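Local coordinates for metallophosphoesterase TT1561-like domain-containing protein (Aquifex aeolicus, PDB 2YVT) that is of uncharacterised function but, as a member of the calcineurin-like metallophosphoesterase superfamily, probably hydrolyses phosphoester bonds with the help of metal ions, at residues 137-148 with 154-165. Sequence-based numbering, arbitrary orientation.
Sequences IGFGGLLTEHEF and LKYPRWYVEYIL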
# COMPACT_ATOMS: atom_id res chain seq x y z
N ILE A 137 1.88 1.53 -10.87
CA ILE A 137 2.65 0.35 -10.47
C ILE A 137 2.51 0.17 -8.97
O ILE A 137 2.61 1.14 -8.22
CB ILE A 137 4.14 0.53 -10.82
CG1 ILE A 137 4.31 0.70 -12.34
CG2 ILE A 137 4.98 -0.65 -10.34
CD1 ILE A 137 5.67 1.18 -12.71
N GLY A 138 2.27 -1.06 -8.54
CA GLY A 138 2.19 -1.36 -7.11
C GLY A 138 3.16 -2.45 -6.70
O GLY A 138 3.35 -3.43 -7.41
N PHE A 139 3.79 -2.28 -5.54
CA PHE A 139 4.64 -3.32 -4.98
C PHE A 139 4.53 -3.21 -3.46
O PHE A 139 5.07 -2.29 -2.85
CB PHE A 139 6.09 -3.18 -5.47
CG PHE A 139 6.90 -4.47 -5.40
CD1 PHE A 139 7.60 -4.91 -6.53
CD2 PHE A 139 6.95 -5.23 -4.24
CE1 PHE A 139 8.35 -6.09 -6.49
CE2 PHE A 139 7.69 -6.42 -4.19
CZ PHE A 139 8.40 -6.85 -5.32
N GLY A 140 3.76 -4.14 -2.88
CA GLY A 140 3.48 -4.12 -1.45
C GLY A 140 4.49 -4.84 -0.58
O GLY A 140 5.56 -5.26 -1.04
N GLY A 141 4.15 -4.97 0.69
CA GLY A 141 5.02 -5.63 1.65
C GLY A 141 6.14 -4.75 2.15
O GLY A 141 6.38 -3.66 1.62
N LEU A 142 6.83 -5.23 3.17
CA LEU A 142 7.99 -4.53 3.72
C LEU A 142 9.19 -4.82 2.83
O LEU A 142 9.59 -5.98 2.68
CB LEU A 142 8.27 -4.99 5.15
CG LEU A 142 9.31 -4.15 5.90
CD1 LEU A 142 8.78 -2.74 6.20
CD2 LEU A 142 9.70 -4.87 7.18
N LEU A 143 9.76 -3.77 2.24
CA LEU A 143 10.94 -3.93 1.39
C LEU A 143 12.16 -3.77 2.27
O LEU A 143 12.25 -2.83 3.08
CB LEU A 143 10.91 -2.94 0.22
CG LEU A 143 9.59 -2.93 -0.57
CD1 LEU A 143 9.68 -2.06 -1.81
CD2 LEU A 143 9.10 -4.35 -0.91
N THR A 144 13.07 -4.72 2.13
CA THR A 144 14.21 -4.89 3.03
C THR A 144 15.44 -5.20 2.20
O THR A 144 15.36 -5.45 1.00
CB THR A 144 14.01 -6.08 4.00
OG1 THR A 144 14.07 -7.31 3.27
CG2 THR A 144 12.67 -5.98 4.75
N GLU A 145 16.59 -5.25 2.86
CA GLU A 145 17.81 -5.60 2.17
C GLU A 145 17.89 -7.09 1.87
O GLU A 145 18.28 -7.46 0.76
CB GLU A 145 19.05 -5.14 2.94
CG GLU A 145 19.15 -3.61 3.03
CD GLU A 145 19.23 -2.92 1.67
OE1 GLU A 145 19.47 -3.59 0.64
OE2 GLU A 145 19.02 -1.69 1.62
N HIS A 146 17.50 -7.93 2.83
CA HIS A 146 17.79 -9.36 2.71
C HIS A 146 16.69 -10.34 3.15
O HIS A 146 16.90 -11.55 3.12
CB HIS A 146 19.13 -9.69 3.42
CG HIS A 146 20.31 -8.92 2.89
ND1 HIS A 146 21.02 -8.03 3.66
CD2 HIS A 146 20.88 -8.89 1.66
CE1 HIS A 146 21.99 -7.49 2.93
NE2 HIS A 146 21.92 -8.00 1.72
N GLU A 147 15.52 -9.83 3.55
CA GLU A 147 14.42 -10.69 4.00
C GLU A 147 13.42 -10.99 2.89
O GLU A 147 13.08 -10.12 2.10
CB GLU A 147 13.67 -10.04 5.16
CG GLU A 147 14.33 -10.17 6.51
CD GLU A 147 13.38 -9.81 7.62
OE1 GLU A 147 12.77 -10.74 8.22
OE2 GLU A 147 13.19 -8.60 7.85
N PHE A 148 12.94 -12.23 2.84
CA PHE A 148 12.01 -12.68 1.80
C PHE A 148 11.02 -13.65 2.44
O PHE A 148 11.38 -14.78 2.81
CB PHE A 148 12.80 -13.37 0.68
CG PHE A 148 12.11 -13.42 -0.67
CD1 PHE A 148 12.86 -13.75 -1.80
CD2 PHE A 148 10.75 -13.14 -0.82
CE1 PHE A 148 12.27 -13.80 -3.06
CE2 PHE A 148 10.14 -13.19 -2.09
CZ PHE A 148 10.90 -13.53 -3.21
N LEU A 154 4.49 -10.25 4.61
CA LEU A 154 5.04 -9.94 3.29
C LEU A 154 6.31 -9.11 3.46
O LEU A 154 6.24 -7.94 3.85
CB LEU A 154 4.04 -9.16 2.43
CG LEU A 154 2.67 -9.74 2.15
CD1 LEU A 154 2.01 -8.91 1.04
CD2 LEU A 154 2.79 -11.21 1.76
N LYS A 155 7.45 -9.72 3.17
CA LYS A 155 8.74 -9.04 3.18
C LYS A 155 9.50 -9.42 1.91
O LYS A 155 9.50 -10.58 1.50
CB LYS A 155 9.58 -9.45 4.41
CG LYS A 155 8.97 -9.08 5.75
CD LYS A 155 10.03 -9.25 6.85
CE LYS A 155 9.54 -8.80 8.21
NZ LYS A 155 10.59 -8.99 9.25
N TYR A 156 10.14 -8.44 1.28
CA TYR A 156 10.88 -8.68 0.05
C TYR A 156 12.28 -8.09 0.14
O TYR A 156 12.47 -7.05 0.75
CB TYR A 156 10.14 -8.07 -1.14
CG TYR A 156 8.82 -8.73 -1.38
CD1 TYR A 156 8.74 -9.94 -2.08
CD2 TYR A 156 7.63 -8.18 -0.88
CE1 TYR A 156 7.53 -10.57 -2.29
CE2 TYR A 156 6.39 -8.81 -1.10
CZ TYR A 156 6.36 -10.01 -1.81
OH TYR A 156 5.17 -10.66 -2.03
N PRO A 157 13.26 -8.78 -0.47
CA PRO A 157 14.65 -8.31 -0.48
C PRO A 157 14.96 -7.47 -1.71
O PRO A 157 14.32 -7.65 -2.75
CB PRO A 157 15.44 -9.61 -0.55
CG PRO A 157 14.57 -10.51 -1.38
CD PRO A 157 13.13 -10.10 -1.11
N ARG A 158 15.95 -6.58 -1.58
CA ARG A 158 16.32 -5.66 -2.65
C ARG A 158 16.50 -6.35 -4.00
O ARG A 158 15.95 -5.90 -5.01
CB ARG A 158 17.62 -4.91 -2.28
CG ARG A 158 18.17 -4.02 -3.38
CD ARG A 158 19.52 -3.41 -2.96
NE ARG A 158 19.39 -2.50 -1.83
CZ ARG A 158 19.32 -1.17 -1.94
NH1 ARG A 158 19.33 -0.61 -3.14
NH2 ARG A 158 19.21 -0.42 -0.84
N TRP A 159 17.25 -7.45 -4.03
CA TRP A 159 17.52 -8.13 -5.30
C TRP A 159 16.24 -8.52 -6.03
O TRP A 159 16.15 -8.41 -7.25
CB TRP A 159 18.41 -9.36 -5.10
CG TRP A 159 17.76 -10.55 -4.47
CD1 TRP A 159 17.79 -10.89 -3.16
CD2 TRP A 159 16.98 -11.56 -5.14
NE1 TRP A 159 17.10 -12.06 -2.96
CE2 TRP A 159 16.58 -12.49 -4.15
CE3 TRP A 159 16.58 -11.77 -6.47
CZ2 TRP A 159 15.80 -13.61 -4.45
CZ3 TRP A 159 15.81 -12.89 -6.77
CH2 TRP A 159 15.42 -13.79 -5.75
N TYR A 160 15.24 -8.99 -5.28
CA TYR A 160 14.00 -9.46 -5.87
C TYR A 160 13.14 -8.30 -6.37
O TYR A 160 12.54 -8.36 -7.44
CB TYR A 160 13.23 -10.33 -4.88
CG TYR A 160 11.93 -10.86 -5.42
CD1 TYR A 160 11.91 -11.97 -6.28
CD2 TYR A 160 10.72 -10.27 -5.06
CE1 TYR A 160 10.71 -12.47 -6.77
CE2 TYR A 160 9.51 -10.75 -5.54
CZ TYR A 160 9.51 -11.85 -6.40
OH TYR A 160 8.32 -12.34 -6.89
N VAL A 161 13.08 -7.23 -5.57
CA VAL A 161 12.35 -6.03 -5.97
C VAL A 161 12.90 -5.50 -7.29
O VAL A 161 12.15 -5.24 -8.24
CB VAL A 161 12.40 -4.97 -4.85
CG1 VAL A 161 11.70 -3.69 -5.30
CG2 VAL A 161 11.76 -5.53 -3.57
N GLU A 162 14.23 -5.38 -7.37
CA GLU A 162 14.88 -4.89 -8.58
C GLU A 162 14.65 -5.84 -9.76
O GLU A 162 14.38 -5.39 -10.88
CB GLU A 162 16.37 -4.67 -8.32
CG GLU A 162 16.63 -3.60 -7.25
CD GLU A 162 18.11 -3.31 -7.02
OE1 GLU A 162 18.97 -4.11 -7.44
OE2 GLU A 162 18.40 -2.28 -6.39
N TYR A 163 14.71 -7.14 -9.49
CA TYR A 163 14.51 -8.15 -10.52
C TYR A 163 13.10 -8.09 -11.12
O TYR A 163 12.93 -8.12 -12.34
CB TYR A 163 14.75 -9.54 -9.92
CG TYR A 163 14.67 -10.65 -10.94
CD1 TYR A 163 15.69 -10.82 -11.89
CD2 TYR A 163 13.58 -11.52 -10.97
CE1 TYR A 163 15.62 -11.83 -12.84
CE2 TYR A 163 13.51 -12.55 -11.92
CZ TYR A 163 14.53 -12.69 -12.85
OH TYR A 163 14.46 -13.69 -13.79
N ILE A 164 12.10 -8.00 -10.26
CA ILE A 164 10.71 -7.95 -10.72
C ILE A 164 10.42 -6.66 -11.48
O ILE A 164 9.77 -6.69 -12.52
CB ILE A 164 9.73 -8.10 -9.53
CG1 ILE A 164 9.81 -9.51 -8.93
CG2 ILE A 164 8.29 -7.71 -9.96
CD1 ILE A 164 9.39 -10.66 -9.87
N LEU A 165 10.93 -5.54 -10.97
CA LEU A 165 10.57 -4.23 -11.52
C LEU A 165 11.22 -3.91 -12.86
O LEU A 165 10.97 -2.85 -13.44
CB LEU A 165 10.82 -3.12 -10.49
CG LEU A 165 9.79 -3.06 -9.36
CD1 LEU A 165 10.23 -2.06 -8.28
CD2 LEU A 165 8.40 -2.69 -9.89
O HOH W 1 18.97 -8.27 -1.77
O HOH W 2 12.08 -6.69 9.49
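L154 O accepts from L142 N at 2.9 Å, opening a short parallel pairing that Y156 N to L142 O and T144 N to Y156 O continue. K155 runs out beside L142, extended from CG onward, to E147, where NZ sits 3.0 Å from both OE1 and OE2 on the syn side; a water bridges NZ and OE2, and E53 gives the ammonium a second acidic partner. With K155 cut back to an alanine, E147 and E53 would probably both lose their shared positive partner, though Y52 OH still reaches E147. On the other face of the pairing, the Y156 ring receives the edge of F139 in a T-shaped pair, CE2 of F139 lying 3.7 Å from CD2 of Y156, while its OH is hydrogen-bonded to E150 and H124. Y156 O also accepts from T144 OG1, which comes in above the carbonyl plane. At P157, the helix N-cap, CD lies over the face of the F148 ring in a CH-pi contact, 3.8 Å from the centroid. R158 grips E145 side-on: NE to OE1 (2.7 Å) and NH2 to OE2 (2.8 Å), both nearly straight at 175° and in the guanidinium plane. F148, with CG anti to the backbone N (chi1 -158°), sends CZ over the centre of the Y160 ring, 3.6 Å from CD1 of Y160. Further along, V161, I164 and L165 close round F139. After a short loop, strand 155-157 thus pairs in parallel with the end of strand 134-144 in the mixed sheet, and helix 158-164 packs against that strand through F139, in the alpha/beta fold of calcineurin-like metallophosphoesterases.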